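Long-range contact in homoaconitase small subunit (Methanocaldococcus jannaschii, PDB 2PKP), which supplies the small subunit of a hydro-lyase that converts homocitrate reversibly through cis-homoaconitate to homoisocitrate in 2-oxosuberate biosynthesis: residues Gly5-Ile19 / Asp53-Arg67. Sequence-based numbering, arbitrary orientation.
With ZN (zinc ion), chain B.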
ATOM      1  N   GLY A   5       3.019  -2.499  10.343  1.00 12.24           N
ATOM      2  CA  GLY A   5       4.185  -3.246   9.909  1.00 11.56           C
ATOM      3  C   GLY A   5       5.309  -3.211  10.924  1.00 14.67           C
ATOM      4  O   GLY A   5       5.140  -2.698  12.033  1.00 13.76           O
ATOM      5  N   ARG A   6       6.461  -3.752  10.547  1.00 14.60           N
ATOM      6  CA  ARG A   6       7.604  -3.776  11.439  1.00 15.30           C
ATOM      7  C   ARG A   6       8.363  -2.452  11.378  1.00 14.54           C
ATOM      8  O   ARG A   6       8.567  -1.886  10.303  1.00 11.84           O
ATOM      9  CB  ARG A   6       8.539  -4.941  11.084  1.00 19.46           C
ATOM     10  CG  ARG A   6       9.683  -5.130  12.080  1.00 26.61           C
ATOM     11  CD  ARG A   6      10.566  -6.325  11.720  1.00 32.77           C
ATOM     12  NE  ARG A   6       9.828  -7.587  11.762  1.00 40.89           N
ATOM     13  CZ  ARG A   6       9.245  -8.082  12.852  1.00 44.55           C
ATOM     14  NH1 ARG A   6       9.314  -7.426  14.004  1.00 45.30           N
ATOM     15  NH2 ARG A   6       8.583  -9.231  12.788  1.00 46.29           N
ATOM     16  N   ALA A   7       8.776  -1.971  12.543  1.00 11.60           N
ATOM     17  CA  ALA A   7       9.502  -0.717  12.645  1.00 14.17           C
ATOM     18  C   ALA A   7      11.013  -0.910  12.504  1.00 14.01           C
ATOM     19  O   ALA A   7      11.586  -1.823  13.088  1.00 12.83           O
ATOM     20  CB  ALA A   7       9.194  -0.064  13.985  1.00  8.83           C
ATOM     21  N   HIS A   8      11.651  -0.052  11.717  1.00 15.15           N
ATOM     22  CA  HIS A   8      13.101  -0.113  11.554  1.00 15.92           C
ATOM     23  C   HIS A   8      13.558   1.213  12.131  1.00 15.20           C
ATOM     24  O   HIS A   8      13.348   2.269  11.533  1.00 13.76           O
ATOM     25  CB  HIS A   8      13.484  -0.246  10.080  1.00 16.17           C
ATOM     26  CG  HIS A   8      13.038  -1.537   9.462  1.00 16.47           C
ATOM     27  ND1 HIS A   8      11.799  -1.695   8.876  1.00 19.60           N
ATOM     28  CD2 HIS A   8      13.647  -2.742   9.385  1.00 14.43           C
ATOM     29  CE1 HIS A   8      11.668  -2.942   8.462  1.00 17.06           C
ATOM     30  NE2 HIS A   8      12.773  -3.600   8.759  1.00 20.19           N
ATOM     31  N   LYS A   9      14.158   1.147  13.315  1.00 14.10           N
ATOM     32  CA  LYS A   9      14.572   2.342  14.026  1.00 15.44           C
ATOM     33  C   LYS A   9      15.979   2.877  13.779  1.00 15.52           C
ATOM     34  O   LYS A   9      16.959   2.136  13.783  1.00 16.34           O
ATOM     35  CB  LYS A   9      14.373   2.142  15.530  1.00 14.40           C
ATOM     36  CG  LYS A   9      14.678   3.402  16.305  1.00 16.34           C
ATOM     37  CD  LYS A   9      14.224   3.355  17.740  1.00 25.56           C
ATOM     38  CE  LYS A   9      14.249   4.771  18.327  1.00 24.22           C
ATOM     39  NZ  LYS A   9      13.752   4.813  19.715  1.00 25.03           N
ATOM     40  N   PHE A  10      16.047   4.189  13.596  1.00 18.02           N
ATOM     41  CA  PHE A  10      17.293   4.904  13.357  1.00 15.69           C
ATOM     42  C   PHE A  10      17.355   6.087  14.328  1.00 17.31           C
ATOM     43  O   PHE A  10      16.349   6.427  14.963  1.00 16.90           O
ATOM     44  CB  PHE A  10      17.325   5.395  11.912  1.00 17.90           C
ATOM     45  CG  PHE A  10      17.272   4.287  10.902  1.00 20.89           C
ATOM     46  CD1 PHE A  10      18.443   3.726  10.398  1.00 21.58           C
ATOM     47  CD2 PHE A  10      16.049   3.786  10.464  1.00 19.68           C
ATOM     48  CE1 PHE A  10      18.399   2.683   9.470  1.00 21.44           C
ATOM     49  CE2 PHE A  10      15.991   2.742   9.537  1.00 20.00           C
ATOM     50  CZ  PHE A  10      17.166   2.190   9.038  1.00 19.91           C
ATOM     51  N   GLY A  11      18.529   6.711  14.438  1.00 14.75           N
ATOM     52  CA  GLY A  11      18.694   7.829  15.351  1.00 14.94           C
ATOM     53  C   GLY A  11      18.387   9.212  14.809  1.00 16.44           C
ATOM     54  O   GLY A  11      17.513   9.389  13.957  1.00 16.51           O
ATOM     55  N   ASP A  12      19.109  10.203  15.327  1.00 19.22           N
ATOM     56  CA  ASP A  12      18.937  11.594  14.919  1.00 19.40           C
ATOM     57  C   ASP A  12      19.739  11.942  13.674  1.00 21.07           C
ATOM     58  O   ASP A  12      20.704  11.266  13.319  1.00 18.28           O
ATOM     59  CB  ASP A  12      19.369  12.555  16.039  1.00 22.16           C
ATOM     60  CG  ASP A  12      18.514  12.439  17.287  1.00 27.58           C
ATOM     61  OD1 ASP A  12      17.274  12.352  17.162  1.00 29.61           O
ATOM     62  OD2 ASP A  12      19.084  12.454  18.397  1.00 29.94           O
ATOM     63  N   ASP A  13      19.309  13.010  13.017  1.00 22.78           N
ATOM     64  CA  ASP A  13      19.964  13.540  11.835  1.00 25.57           C
ATOM     65  C   ASP A  13      20.278  12.563  10.714  1.00 25.79           C
ATOM     66  O   ASP A  13      21.374  12.597  10.151  1.00 24.50           O
ATOM     67  CB  ASP A  13      21.254  14.256  12.243  1.00 28.85           C
ATOM     68  CG  ASP A  13      21.710  15.256  11.205  1.00 31.38           C
ATOM     69  OD1 ASP A  13      20.887  16.117  10.832  1.00 35.61           O
ATOM     70  OD2 ASP A  13      22.877  15.187  10.763  1.00 33.64           O
ATOM     71  N   VAL A  14      19.331  11.692  10.384  1.00 26.27           N
ATOM     72  CA  VAL A  14      19.538  10.755   9.287  1.00 24.85           C
ATOM     73  C   VAL A  14      19.356  11.564   8.005  1.00 27.58           C
ATOM     74  O   VAL A  14      18.226  11.838   7.593  1.00 27.37           O
ATOM     75  CB  VAL A  14      18.507   9.627   9.316  1.00 25.02           C
ATOM     76  CG1 VAL A  14      18.716   8.720   8.123  1.00 23.30           C
ATOM     77  CG2 VAL A  14      18.625   8.851  10.618  1.00 21.28           C
ATOM     78  N   ASP A  15      20.464  11.946   7.372  1.00 27.94           N
ATOM     79  CA  ASP A  15      20.400  12.771   6.164  1.00 27.81           C
ATOM     80  C   ASP A  15      20.177  12.020   4.863  1.00 25.78           C
ATOM     81  O   ASP A  15      20.246  10.796   4.818  1.00 25.20           O
ATOM     82  CB  ASP A  15      21.663  13.638   6.039  1.00 30.32           C
ATOM     83  CG  ASP A  15      22.922  12.817   5.826  1.00 31.97           C
ATOM     84  OD1 ASP A  15      22.994  12.058   4.836  1.00 32.60           O
ATOM     85  OD2 ASP A  15      23.847  12.940   6.654  1.00 36.54           O
ATOM     86  N   THR A  16      19.914  12.777   3.803  1.00 26.22           N
ATOM     87  CA  THR A  16      19.661  12.211   2.484  1.00 30.96           C
ATOM     88  C   THR A  16      20.756  11.274   1.983  1.00 32.18           C
ATOM     89  O   THR A  16      20.462  10.301   1.289  1.00 34.32           O
ATOM     90  CB  THR A  16      19.437  13.322   1.436  1.00 32.25           C
ATOM     91  OG1 THR A  16      20.519  14.259   1.489  1.00 34.81           O
ATOM     92  CG2 THR A  16      18.122  14.051   1.703  1.00 35.61           C
ATOM     93  N   ASP A  17      22.010  11.555   2.328  1.00 33.05           N
ATOM     94  CA  ASP A  17      23.110  10.695   1.887  1.00 34.71           C
ATOM     95  C   ASP A  17      23.079   9.343   2.582  1.00 32.61           C
ATOM     96  O   ASP A  17      23.491   8.333   2.015  1.00 31.67           O
ATOM     97  CB  ASP A  17      24.459  11.371   2.128  1.00 39.22           C
ATOM     98  CG  ASP A  17      24.744  12.453   1.113  1.00 40.95           C
ATOM     99  OD1 ASP A  17      24.749  12.138  -0.098  1.00 41.61           O
ATOM    100  OD2 ASP A  17      24.954  13.613   1.521  1.00 44.00           O
ATOM    101  N   ALA A  18      22.596   9.335   3.819  1.00 29.96           N
ATOM    102  CA  ALA A  18      22.481   8.098   4.575  1.00 27.63           C
ATOM    103  C   ALA A  18      21.311   7.321   3.976  1.00 25.68           C
ATOM    104  O   ALA A  18      21.361   6.101   3.844  1.00 26.47           O
ATOM    105  CB  ALA A  18      22.211   8.400   6.040  1.00 24.88           C
ATOM    106  N   ILE A  19      20.266   8.051   3.597  1.00 23.82           N
ATOM    107  CA  ILE A  19      19.071   7.455   3.017  1.00 24.10           C
ATOM    108  C   ILE A  19      19.343   6.869   1.632  1.00 24.98           C
ATOM    109  O   ILE A  19      18.905   5.761   1.317  1.00 22.88           O
ATOM    110  CB  ILE A  19      17.930   8.503   2.928  1.00 22.92           C
ATOM    111  CG1 ILE A  19      17.515   8.925   4.341  1.00 20.78           C
ATOM    112  CG2 ILE A  19      16.739   7.937   2.162  1.00 22.26           C
ATOM    113  CD1 ILE A  19      16.535  10.079   4.373  1.00 18.11           C
ATOM    114  N   ASP A  53       6.345  -2.180   5.815  1.00 19.06           N
ATOM    115  CA  ASP A  53       7.117  -1.795   6.989  1.00 16.85           C
ATOM    116  C   ASP A  53       7.167  -0.280   7.154  1.00 15.47           C
ATOM    117  O   ASP A  53       6.717   0.473   6.287  1.00 14.76           O
ATOM    118  CB  ASP A  53       8.537  -2.357   6.914  1.00 17.37           C
ATOM    119  CG  ASP A  53       8.594  -3.828   7.260  1.00 19.66           C
ATOM    120  OD1 ASP A  53       7.562  -4.377   7.705  1.00 19.26           O
ATOM    121  OD2 ASP A  53       9.674  -4.431   7.103  1.00 20.57           O
ATOM    122  N   VAL A  54       7.726   0.155   8.275  1.00 14.48           N
ATOM    123  CA  VAL A  54       7.803   1.570   8.594  1.00 14.86           C
ATOM    124  C   VAL A  54       9.182   1.962   9.112  1.00 13.94           C
ATOM    125  O   VAL A  54       9.784   1.244   9.908  1.00 13.39           O
ATOM    126  CB  VAL A  54       6.739   1.923   9.677  1.00 16.78           C
ATOM    127  CG1 VAL A  54       6.808   3.392  10.043  1.00 16.59           C
ATOM    128  CG2 VAL A  54       5.347   1.559   9.165  1.00 16.70           C
ATOM    129  N   ILE A  55       9.680   3.100   8.647  1.00 16.54           N
ATOM    130  CA  ILE A  55      10.967   3.598   9.107  1.00 16.29           C
ATOM    131  C   ILE A  55      10.645   4.508  10.276  1.00 14.19           C
ATOM    132  O   ILE A  55       9.733   5.329  10.200  1.00 14.98           O
ATOM    133  CB  ILE A  55      11.696   4.429   8.031  1.00 16.48           C
ATOM    134  CG1 ILE A  55      12.205   3.516   6.910  1.00 18.90           C
ATOM    135  CG2 ILE A  55      12.851   5.194   8.676  1.00 15.30           C
ATOM    136  CD1 ILE A  55      12.813   4.265   5.747  1.00 16.76           C
ATOM    137  N   VAL A  56      11.384   4.344  11.362  1.00 14.71           N
ATOM    138  CA  VAL A  56      11.187   5.149  12.556  1.00 14.24           C
ATOM    139  C   VAL A  56      12.520   5.829  12.870  1.00 15.42           C
ATOM    140  O   VAL A  56      13.563   5.172  12.907  1.00 15.67           O
ATOM    141  CB  VAL A  56      10.727   4.249  13.727  1.00 14.78           C
ATOM    142  CG1 VAL A  56      10.569   5.070  15.005  1.00 12.35           C
ATOM    143  CG2 VAL A  56       9.406   3.571  13.354  1.00 11.72           C
ATOM    144  N   ALA A  57      12.502   7.144  13.067  1.00 13.15           N
ATOM    145  CA  ALA A  57      13.743   7.859  13.342  1.00 14.29           C
ATOM    146  C   ALA A  57      13.623   8.949  14.394  1.00 15.27           C
ATOM    147  O   ALA A  57      12.533   9.242  14.898  1.00 12.49           O
ATOM    148  CB  ALA A  57      14.294   8.450  12.052  1.00 13.21           C
ATOM    149  N   GLY A  58      14.763   9.550  14.710  1.00 14.42           N
ATOM    150  CA  GLY A  58      14.806  10.603  15.704  1.00 13.48           C
ATOM    151  C   GLY A  58      14.538  11.975  15.123  1.00 16.55           C
ATOM    152  O   GLY A  58      13.639  12.157  14.303  1.00 16.51           O
ATOM    153  N   GLU A  59      15.340  12.946  15.536  1.00 16.06           N
ATOM    154  CA  GLU A  59      15.177  14.317  15.074  1.00 19.43           C
ATOM    155  C   GLU A  59      15.749  14.571  13.691  1.00 17.57           C
ATOM    156  O   GLU A  59      16.676  13.891  13.244  1.00 19.66           O
ATOM    157  CB  GLU A  59      15.854  15.283  16.061  1.00 22.23           C
ATOM    158  CG  GLU A  59      15.321  15.209  17.473  1.00 27.44           C
ATOM    159  CD  GLU A  59      14.029  15.978  17.643  1.00 31.75           C
ATOM    160  OE1 GLU A  59      13.331  16.205  16.635  1.00 36.22           O
ATOM    161  OE2 GLU A  59      13.699  16.348  18.790  1.00 36.73           O
ATOM    162  N   ASN A  60      15.161  15.547  13.013  1.00 18.85           N
ATOM    163  CA  ASN A  60      15.632  15.992  11.712  1.00 19.62           C
ATOM    164  C   ASN A  60      15.855  14.925  10.636  1.00 18.98           C
ATOM    165  O   ASN A  60      16.869  14.942   9.935  1.00 19.64           O
ATOM    166  CB  ASN A  60      16.916  16.801  11.950  1.00 22.50           C
ATOM    167  CG  ASN A  60      17.328  17.623  10.753  1.00 23.52           C
ATOM    168  OD1 ASN A  60      16.489  18.194  10.051  1.00 25.87           O
ATOM    169  ND2 ASN A  60      18.631  17.712  10.527  1.00 24.60           N
ATOM    170  N   PHE A  61      14.900  14.013  10.483  1.00 18.78           N
ATOM    171  CA  PHE A  61      15.016  12.965   9.473  1.00 17.72           C
ATOM    172  C   PHE A  61      14.956  13.577   8.070  1.00 18.40           C
ATOM    173  O   PHE A  61      14.160  14.482   7.805  1.00 18.22           O
ATOM    174  CB  PHE A  61      13.879  11.947   9.624  1.00 17.21           C
ATOM    175  CG  PHE A  61      13.980  10.784   8.674  1.00 13.36           C
ATOM    176  CD1 PHE A  61      14.787   9.691   8.977  1.00 15.73           C
ATOM    177  CD2 PHE A  61      13.277  10.784   7.476  1.00 16.16           C
ATOM    178  CE1 PHE A  61      14.897   8.614   8.101  1.00 12.03           C
ATOM    179  CE2 PHE A  61      13.379   9.711   6.586  1.00 14.19           C
ATOM    180  CZ  PHE A  61      14.193   8.623   6.904  1.00 14.35           C
ATOM    181  N   GLY A  62      15.791  13.068   7.171  1.00 18.77           N
ATOM    182  CA  GLY A  62      15.807  13.571   5.807  1.00 20.85           C
ATOM    183  C   GLY A  62      16.649  14.825   5.649  1.00 22.82           C
ATOM    184  O   GLY A  62      16.593  15.500   4.625  1.00 19.33           O
ATOM    185  N   CYS A  63      17.433  15.130   6.675  1.00 26.92           N
ATOM    186  CA  CYS A  63      18.292  16.301   6.679  1.00 32.87           C
ATOM    187  C   CYS A  63      19.170  16.429   5.446  1.00 39.05           C
ATOM    188  O   CYS A  63      19.585  15.435   4.846  1.00 34.42           O
ATOM    189  CB  CYS A  63      19.201  16.285   7.910  1.00 31.14           C
ATOM    190  SG  CYS A  63      20.427  17.620   7.903  1.00 31.71           S
ATOM    191  N   GLY A  64      19.453  17.675   5.079  1.00 46.41           N
ATOM    192  CA  GLY A  64      20.319  17.935   3.950  1.00 57.20           C
ATOM    193  C   GLY A  64      19.664  18.274   2.631  1.00 64.63           C
ATOM    194  O   GLY A  64      18.596  18.890   2.567  1.00 64.51           O
ATOM    195  N   SER A  65      20.354  17.850   1.580  1.00 69.81           N
ATOM    196  CA  SER A  65      19.974  18.051   0.194  1.00 75.75           C
ATOM    197  C   SER A  65      18.539  17.840  -0.275  1.00 76.01           C
ATOM    198  O   SER A  65      17.777  17.044   0.274  1.00 79.76           O
ATOM    199  CB  SER A  65      20.694  17.012  -0.664  1.00 79.21           C
ATOM    200  OG  SER A  65      22.085  17.048  -0.406  1.00 83.52           O
ATOM    201  N   SER A  66      18.193  18.596  -1.309  1.00 79.38           N
ATOM    202  CA  SER A  66      16.886  18.539  -1.940  1.00 79.68           C
ATOM    203  C   SER A  66      16.815  17.371  -2.923  1.00 79.23           C
ATOM    204  O   SER A  66      16.742  17.566  -4.135  1.00 80.52           O
ATOM    205  CB  SER A  66      16.692  19.874  -2.664  1.00 80.38           C
ATOM    206  OG  SER A  66      17.817  20.176  -3.477  1.00 80.12           O
ATOM    207  N   ARG A  67      16.847  16.154  -2.385  1.00 75.71           N
ATOM    208  CA  ARG A  67      16.833  14.952  -3.206  1.00 71.61           C
ATOM    209  C   ARG A  67      15.511  14.207  -3.264  1.00 66.97           C
ATOM    210  O   ARG A  67      15.116  13.551  -2.302  1.00 67.60           O
ATOM    211  CB  ARG A  67      17.926  13.992  -2.732  1.00 75.29           C
ATOM    212  CG  ARG A  67      19.272  14.660  -2.570  1.00 78.34           C
ATOM    213  CD  ARG A  67      19.661  15.399  -3.846  1.00 83.77           C
ATOM    214  NE  ARG A  67      20.886  16.175  -3.684  1.00 89.06           N
ATOM    215  CZ  ARG A  67      21.399  16.960  -4.626  1.00 91.90           C
ATOM    216  NH1 ARG A  67      20.793  17.075  -5.798  1.00 93.95           N
ATOM    217  NH2 ARG A  67      22.519  17.630  -4.394  1.00 93.27           N
TER
HETATM  218 ZN    ZN B 171      21.965  16.980   9.295  1.00 36.31          ZN
HETATM  219  O   HOH W   1      16.805  11.280  11.868  1.00 15.65           O
HETATM  220  O   HOH W   2      23.192  15.942   8.166  1.00 28.51           O
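Asp13 carries its carboxylate trans to the backbone N (chi1 -158°), and Cys63 holds its SG the same way (chi1 174°). Both side chains thereby reach one zinc ion from the two segments. Asp13 OD1 lies 2.1 Å from the zinc and Asp13 OD2 2.5 Å, so the carboxylate chelates unevenly. Cys63 SG binds the zinc at 2.2 Å, and a water adds a further donor. Asn60 runs alongside Asp13, its amide 21° from the carboxylate plane. Asn60 ND2 donates to Asp13 OD1 over 2.8 Å; this oxygen serves both metal and amide, which restrains rotation of the carboxylate.

Asp12 swings its carboxylate beside its backbone N, anti to the carbonyl carbon, and OD1 takes Glu59 N on its anti side in a short, straight bond of 2.6 Å. The carboxylate of Glu59 leads away to Ser86. A water between the loops donates to Gly11 O and Glu59 O and accepts from Val14 N.

These loops follow two neighbouring parallel strands, 2-9 and 54-57, of the mixed sheet in this LeuD-family subunit, related to the aconitase C-terminal (swivel) domain. The backbone ladder pairs Ala7 with Val54, His8 with Ile55 and Lys9 with Val56. Ala7 CB packs on Val56 CG2 on one face of the sheet. At the start of the ladder, Asp53 OD1 receives Arg6 N from above its carboxylate plane, and Asp53 OD2 accepts from Lys50 N.

Between the ladder and the zinc, Phe61 lies beside Val14, with CD1 3.7 Å from Val14 CB. Ile19 CD1 reaches Phe61 CZ, and Phe91 meets this ring edge-to-face. Cys63 O accepts Thr16 N at 2.9 Å, at the start of helix 16-19. Asp15 is the N-cap of that helix, its OD1 accepting from Ala18 N and, weakly, from Asp17 N.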